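Local coordinates for Lactamase_B domain-containing protein (Pontibacter korlensis, PDB 6XFR) that probably hydrolyses beta-lactams to substituted beta-amino acids with zinc as cofactor, as expected of a B1 metallo-beta-lactamase, at residues C74-W79 with V95-S100; L183-L188 with H213-L218. All blocks are in the same frame, centred on the assembly; numbering follows the deposited sequence.

Contact 1: C74-W79 with V95-S100; sequences CVPTHW and VPVVTS. With ZN (zinc ion), chain N.
Cys74 and Val97 sit side by side in a parallel bridge, the joint of a beta-alpha-beta crossover in the metallo-beta-lactamase fold: strand 71-75 runs out, helices 81-84 and 87-91 follow, and strand 98-100 then runs alongside in the same direction. Cys74 uses both backbone polar groups. Its N donates to Pro96 O at 3.0 Å, and Val98 N lies nearly in line with its C=O bond (C=O...donor 176°), although the N-H itself is bent to 152°. Val75 CA adds a CA-H...O contact to Val98 O.

The packing beyond the bridge is easiest to follow round the Pro76 ring. CB begins it 4.3 Å from Thr99 CG2. CG comes closer to segment 95-100 and meets Val97 CG1 at 3.7 Å. CD, the ring carbon next to the backbone N, lies 3.6 Å from the same Val97 CG1 and also approaches Val98 O. With chi1 at 76°, Thr99 has CG2 anti to its carbonyl carbon, which turns this methyl to the proline ring, while OG1 donates to Ser100 O. Leu84 of the crossover touches Pro76 too, while Val97 packs on helix 87-91.

Past Pro76 the chain leaves the partner strand and enters the HXHXD zinc-binding motif of the family. There His78 NE2 binds the zinc ion at 2.2 Å, with His80 ND1 and His141 NE2 as the other protein ligands.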
loop_
_atom_site.group_PDB
_atom_site.type_symbol
_atom_site.label_atom_id
_atom_site.label_comp_id
_atom_site.label_asym_id
_atom_site.label_seq_id
_atom_site.Cartn_x
_atom_site.Cartn_y
_atom_site.Cartn_z
ATOM N N CYS B 74 -17.719 -8.101 -13.641
ATOM C CA CYS B 74 -17.041 -8.523 -12.435
ATOM C C CYS B 74 -16.276 -9.797 -12.747
ATOM O O CYS B 74 -16.805 -10.721 -13.376
ATOM C CB CYS B 74 -18.074 -8.750 -11.326
ATOM S SG CYS B 74 -17.536 -9.704 -9.892
ATOM N N VAL B 75 -15.046 -9.872 -12.258
ATOM C CA VAL B 75 -14.170 -10.956 -12.684
ATOM C C VAL B 75 -13.636 -11.612 -11.423
ATOM O O VAL B 75 -12.656 -11.108 -10.851
ATOM C CB VAL B 75 -13.016 -10.440 -13.559
ATOM C CG1 VAL B 75 -12.051 -11.593 -13.927
ATOM C CG2 VAL B 75 -13.529 -9.685 -14.778
ATOM N N PRO B 76 -14.245 -12.702 -10.940
ATOM C CA PRO B 76 -13.656 -13.438 -9.816
ATOM C C PRO B 76 -12.380 -14.110 -10.258
ATOM O O PRO B 76 -12.217 -14.448 -11.430
ATOM C CB PRO B 76 -14.727 -14.465 -9.442
ATOM C CG PRO B 76 -15.996 -13.872 -9.954
ATOM C CD PRO B 76 -15.615 -13.147 -11.226
ATOM N N THR B 77 -11.441 -14.232 -9.319
ATOM C CA THR B 77 -10.138 -14.818 -9.610
ATOM C C THR B 77 -10.035 -16.307 -9.269
ATOM O O THR B 77 -9.028 -16.935 -9.613
ATOM C CB THR B 77 -9.046 -14.038 -8.882
ATOM O OG1 THR B 77 -9.203 -14.182 -7.461
ATOM C CG2 THR B 77 -9.086 -12.570 -9.291
ATOM N N HIS B 78 -11.011 -16.871 -8.570
ATOM C CA HIS B 78 -11.125 -18.317 -8.411
ATOM C C HIS B 78 -12.429 -18.576 -7.662
ATOM O O HIS B 78 -13.197 -17.646 -7.388
ATOM C CB HIS B 78 -9.866 -18.909 -7.767
ATOM C CG HIS B 78 -9.700 -18.612 -6.314
ATOM N ND1 HIS B 78 -9.591 -17.333 -5.820
ATOM C CD2 HIS B 78 -9.561 -19.440 -5.253
ATOM C CE1 HIS B 78 -9.430 -17.387 -4.511
ATOM N NE2 HIS B 78 -9.401 -18.652 -4.144
ATOM N N TRP B 79 -12.705 -19.851 -7.367
ATOM C CA TRP B 79 -14.077 -20.224 -7.020
ATOM C C TRP B 79 -14.439 -20.027 -5.553
ATOM O O TRP B 79 -15.630 -20.090 -5.226
ATOM C CB TRP B 79 -14.354 -21.686 -7.394
ATOM C CG TRP B 79 -13.543 -22.729 -6.679
ATOM C CD1 TRP B 79 -12.333 -23.243 -7.066
ATOM C CD2 TRP B 79 -13.907 -23.429 -5.485
ATOM N NE1 TRP B 79 -11.921 -24.220 -6.186
ATOM C CE2 TRP B 79 -12.864 -24.350 -5.202
ATOM C CE3 TRP B 79 -15.016 -23.374 -4.626
ATOM C CZ2 TRP B 79 -12.894 -25.202 -4.093
ATOM C CZ3 TRP B 79 -15.046 -24.226 -3.523
ATOM C CH2 TRP B 79 -13.987 -25.126 -3.268
ATOM N N VAL B 95 -25.344 -7.240 -13.507
ATOM C CA VAL B 95 -23.921 -7.143 -13.844
ATOM C C VAL B 95 -23.414 -8.507 -14.303
ATOM O O VAL B 95 -23.541 -9.485 -13.550
ATOM C CB VAL B 95 -23.138 -6.662 -12.626
ATOM C CG1 VAL B 95 -21.617 -6.685 -12.907
ATOM C CG2 VAL B 95 -23.636 -5.302 -12.197
ATOM N N PRO B 96 -22.770 -8.610 -15.469
ATOM C CA PRO B 96 -22.203 -9.909 -15.886
ATOM C C PRO B 96 -20.964 -10.306 -15.082
ATOM O O PRO B 96 -19.974 -9.572 -15.011
ATOM C CB PRO B 96 -21.875 -9.708 -17.373
ATOM C CG PRO B 96 -21.885 -8.272 -17.600
ATOM C CD PRO B 96 -22.748 -7.610 -16.549
ATOM N N VAL B 97 -21.013 -11.514 -14.519
ATOM C CA VAL B 97 -19.872 -12.151 -13.870
ATOM C C VAL B 97 -19.208 -13.058 -14.887
ATOM O O VAL B 97 -19.883 -13.811 -15.598
ATOM C CB VAL B 97 -20.290 -12.969 -12.637
ATOM C CG1 VAL B 97 -19.062 -13.555 -12.003
ATOM C CG2 VAL B 97 -21.096 -12.127 -11.651
ATOM N N VAL B 98 -17.885 -13.007 -14.943
ATOM C CA VAL B 98 -17.122 -13.677 -15.986
ATOM C C VAL B 98 -15.923 -14.352 -15.356
ATOM O O VAL B 98 -15.168 -13.710 -14.616
ATOM C CB VAL B 98 -16.671 -12.661 -17.060
ATOM C CG1 VAL B 98 -15.775 -13.317 -18.091
ATOM C CG2 VAL B 98 -17.897 -12.029 -17.735
ATOM N N THR B 99 -15.707 -15.629 -15.690
ATOM C CA THR B 99 -14.643 -16.392 -15.051
ATOM C C THR B 99 -13.931 -17.246 -16.101
ATOM O O THR B 99 -14.309 -17.288 -17.271
ATOM C CB THR B 99 -15.192 -17.234 -13.871
ATOM O OG1 THR B 99 -15.892 -18.375 -14.354
ATOM C CG2 THR B 99 -16.158 -16.441 -13.006
ATOM N N SER B 100 -12.864 -17.907 -15.686
ATOM C CA SER B 100 -12.281 -18.946 -16.514
ATOM C C SER B 100 -13.228 -20.145 -16.585
ATOM O O SER B 100 -14.159 -20.280 -15.783
ATOM C CB SER B 100 -10.909 -19.366 -15.974
ATOM O OG SER B 100 -11.019 -20.114 -14.776
HETATM ZN ZN ZN N . -9.234 -19.213 -2.042
#

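Contact 2: L183-L188 with H213-L218; sequences LAIQRL and HTLSLL
With chi1 at -69°, Ile185 carries CG2 anti to its backbone N and CG1 beside that N, and the two branches find different partners on the helix facing it. Thr214 also has its methyl opposite the backbone N (chi1 -65°), which brings CG2 to 3.7 Å from Ile185 CG1; these two side chains meet at about a right angle. Leu215 instead slides past Ile185 in the opposite direction. Its CD1 packs 3.6 Å from Ile185 CG2 and also touches Ile185 CB.

Gln186 closes the more exposed side of the contact with the aliphatic part of its chain: CG lies 3.8 Å from that same Leu215 CD1. What touches across the contact is almost wholly aliphatic. The hydroxyl of Thr214 finds its partners outside it: OG1 bonds Leu210 O one helical turn back and Lys163 N.

This is a nearly antiparallel helix pair, with axes 9.7 Å apart at closest and N-to-C directions 164° apart. Helix 181-191 leads into strand 197-200, an outermost strand of the second sheet, and helix 209-217 comes after it. Trp181, at the start of the first helix, packs on Thr214 and Leu218; Val162 meets Thr214, and Leu170 meets Leu217 and Leu218, both from loops.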
loop_
_atom_site.group_PDB
_atom_site.type_symbol
_atom_site.label_atom_id
_atom_site.label_comp_id
_atom_site.label_asym_id
_atom_site.label_seq_id
_atom_site.Cartn_x
_atom_site.Cartn_y
_atom_site.Cartn_z
ATOM N N LEU B 183 6.147 -22.809 -9.256
ATOM C CA LEU B 183 6.308 -22.464 -10.660
ATOM C C LEU B 183 5.305 -21.392 -11.087
ATOM O O LEU B 183 5.603 -20.569 -11.958
ATOM C CB LEU B 183 6.187 -23.741 -11.504
ATOM C CG LEU B 183 7.125 -24.840 -10.976
ATOM C CD1 LEU B 183 6.992 -26.143 -11.728
ATOM C CD2 LEU B 183 8.581 -24.357 -10.976
ATOM N N ALA B 184 4.125 -21.361 -10.477
ATOM C CA ALA B 184 3.182 -20.299 -10.806
ATOM C C ALA B 184 3.734 -18.938 -10.399
ATOM O O ALA B 184 3.598 -17.960 -11.144
ATOM C CB ALA B 184 1.831 -20.563 -10.142
ATOM N N ILE B 185 4.368 -18.854 -9.219
ATOM C CA ILE B 185 4.963 -17.589 -8.801
ATOM C C ILE B 185 6.032 -17.155 -9.794
ATOM O O ILE B 185 6.050 -16.003 -10.256
ATOM C CB ILE B 185 5.539 -17.709 -7.375
ATOM C CG1 ILE B 185 4.410 -17.843 -6.369
ATOM C CG2 ILE B 185 6.461 -16.485 -7.056
ATOM C CD1 ILE B 185 3.315 -16.832 -6.632
ATOM N N GLN B 186 6.902 -18.091 -10.185
ATOM C CA GLN B 186 7.984 -17.766 -11.102
ATOM C C GLN B 186 7.459 -17.378 -12.473
ATOM O O GLN B 186 8.065 -16.556 -13.161
ATOM C CB GLN B 186 8.935 -18.949 -11.180
ATOM C CG GLN B 186 9.453 -19.312 -9.809
ATOM C CD GLN B 186 10.344 -20.529 -9.797
ATOM O OE1 GLN B 186 9.912 -21.633 -10.103
ATOM N NE2 GLN B 186 11.603 -20.329 -9.459
ATOM N N ARG B 187 6.322 -17.926 -12.878
ATOM C CA ARG B 187 5.688 -17.429 -14.084
ATOM C C ARG B 187 5.300 -15.962 -13.901
ATOM O O ARG B 187 5.639 -15.108 -14.734
ATOM C CB ARG B 187 4.474 -18.296 -14.410
ATOM C CG ARG B 187 4.749 -19.444 -15.353
ATOM C CD ARG B 187 3.693 -20.558 -15.271
ATOM N NE ARG B 187 4.223 -21.864 -15.699
ATOM C CZ ARG B 187 4.085 -23.030 -15.045
ATOM N NH1 ARG B 187 3.419 -23.133 -13.896
ATOM N NH2 ARG B 187 4.631 -24.123 -15.554
ATOM N N LEU B 188 4.712 -15.620 -12.755
ATOM C CA LEU B 188 4.384 -14.220 -12.521
ATOM C C LEU B 188 5.635 -13.349 -12.552
ATOM O O LEU B 188 5.648 -12.281 -13.184
ATOM C CB LEU B 188 3.679 -14.080 -11.186
ATOM C CG LEU B 188 2.327 -14.765 -11.077
ATOM C CD1 LEU B 188 1.724 -14.408 -9.731
ATOM C CD2 LEU B 188 1.435 -14.337 -12.210
ATOM N N HIS B 213 8.829 -13.406 -1.552
ATOM C CA HIS B 213 8.474 -13.898 -0.217
ATOM C C HIS B 213 7.561 -15.117 -0.309
ATOM O O HIS B 213 7.678 -16.059 0.490
ATOM C CB HIS B 213 7.824 -12.797 0.635
ATOM C CG HIS B 213 7.306 -13.273 1.966
ATOM N ND1 HIS B 213 8.130 -13.736 2.970
ATOM C CD2 HIS B 213 6.041 -13.345 2.461
ATOM C CE1 HIS B 213 7.400 -14.096 4.013
ATOM N NE2 HIS B 213 6.130 -13.856 3.738
ATOM N N THR B 214 6.622 -15.108 -1.250
ATOM C CA THR B 214 5.797 -16.291 -1.421
ATOM C C THR B 214 6.641 -17.479 -1.871
ATOM O O THR B 214 6.551 -18.566 -1.287
ATOM C CB THR B 214 4.683 -15.983 -2.411
ATOM O OG1 THR B 214 3.830 -14.976 -1.829
ATOM C CG2 THR B 214 3.885 -17.236 -2.736
ATOM N N LEU B 215 7.567 -17.254 -2.811
ATOM C CA LEU B 215 8.508 -18.305 -3.185
ATOM C C LEU B 215 9.254 -18.859 -1.972
ATOM O O LEU B 215 9.467 -20.071 -1.851
ATOM C CB LEU B 215 9.516 -17.747 -4.186
ATOM C CG LEU B 215 9.970 -18.762 -5.219
ATOM C CD1 LEU B 215 8.766 -19.054 -6.124
ATOM C CD2 LEU B 215 11.173 -18.254 -5.990
ATOM N N SER B 216 9.676 -17.976 -1.073
ATOM C CA SER B 216 10.407 -18.405 0.107
ATOM C C SER B 216 9.541 -19.280 1.020
ATOM O O SER B 216 10.011 -20.288 1.556
ATOM C CB SER B 216 10.926 -17.162 0.833
ATOM O OG SER B 216 11.420 -17.474 2.123
ATOM N N LEU B 217 8.283 -18.895 1.233
ATOM C CA LEU B 217 7.390 -19.698 2.065
ATOM C C LEU B 217 7.158 -21.098 1.493
ATOM O O LEU B 217 7.001 -22.060 2.252
ATOM C CB LEU B 217 6.046 -18.978 2.235
ATOM C CG LEU B 217 6.007 -17.716 3.091
ATOM C CD1 LEU B 217 4.593 -17.175 3.088
ATOM C CD2 LEU B 217 6.500 -17.981 4.503
ATOM N N LEU B 218 7.121 -21.223 0.173
ATOM C CA LEU B 218 6.829 -22.473 -0.528
ATOM C C LEU B 218 7.939 -23.523 -0.522
ATOM O O LEU B 218 8.093 -24.285 0.423
ATOM C CB LEU B 218 6.470 -22.158 -1.985
ATOM C CG LEU B 218 5.023 -21.747 -2.121
ATOM C CD1 LEU B 218 4.793 -21.034 -3.451
ATOM C CD2 LEU B 218 4.146 -23.006 -2.006
#

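Contact 1 comes first along the chain and is complete before contact 2 begins. They lie on opposite sides of the chain's centre, 24 Å between centres and about 11 Å between nearest atoms, and share no strand or helix. Contact 1 joins the edge strand 71-75 of the first sheet, by a single bridge, to the start of strand 98-100, which pairs with strand 117-119; contact 2 pairs helices 181-191 and 209-217, which precede and follow strand 197-200 of the second along the chain. The zinc site relates them: His78 of contact 1 is a ligand, and the side chain of Thr214 in contact 2 is about 9 Å from that of the co-ligand His141. One contact thus delivers a ligand, the other packs two helices near it.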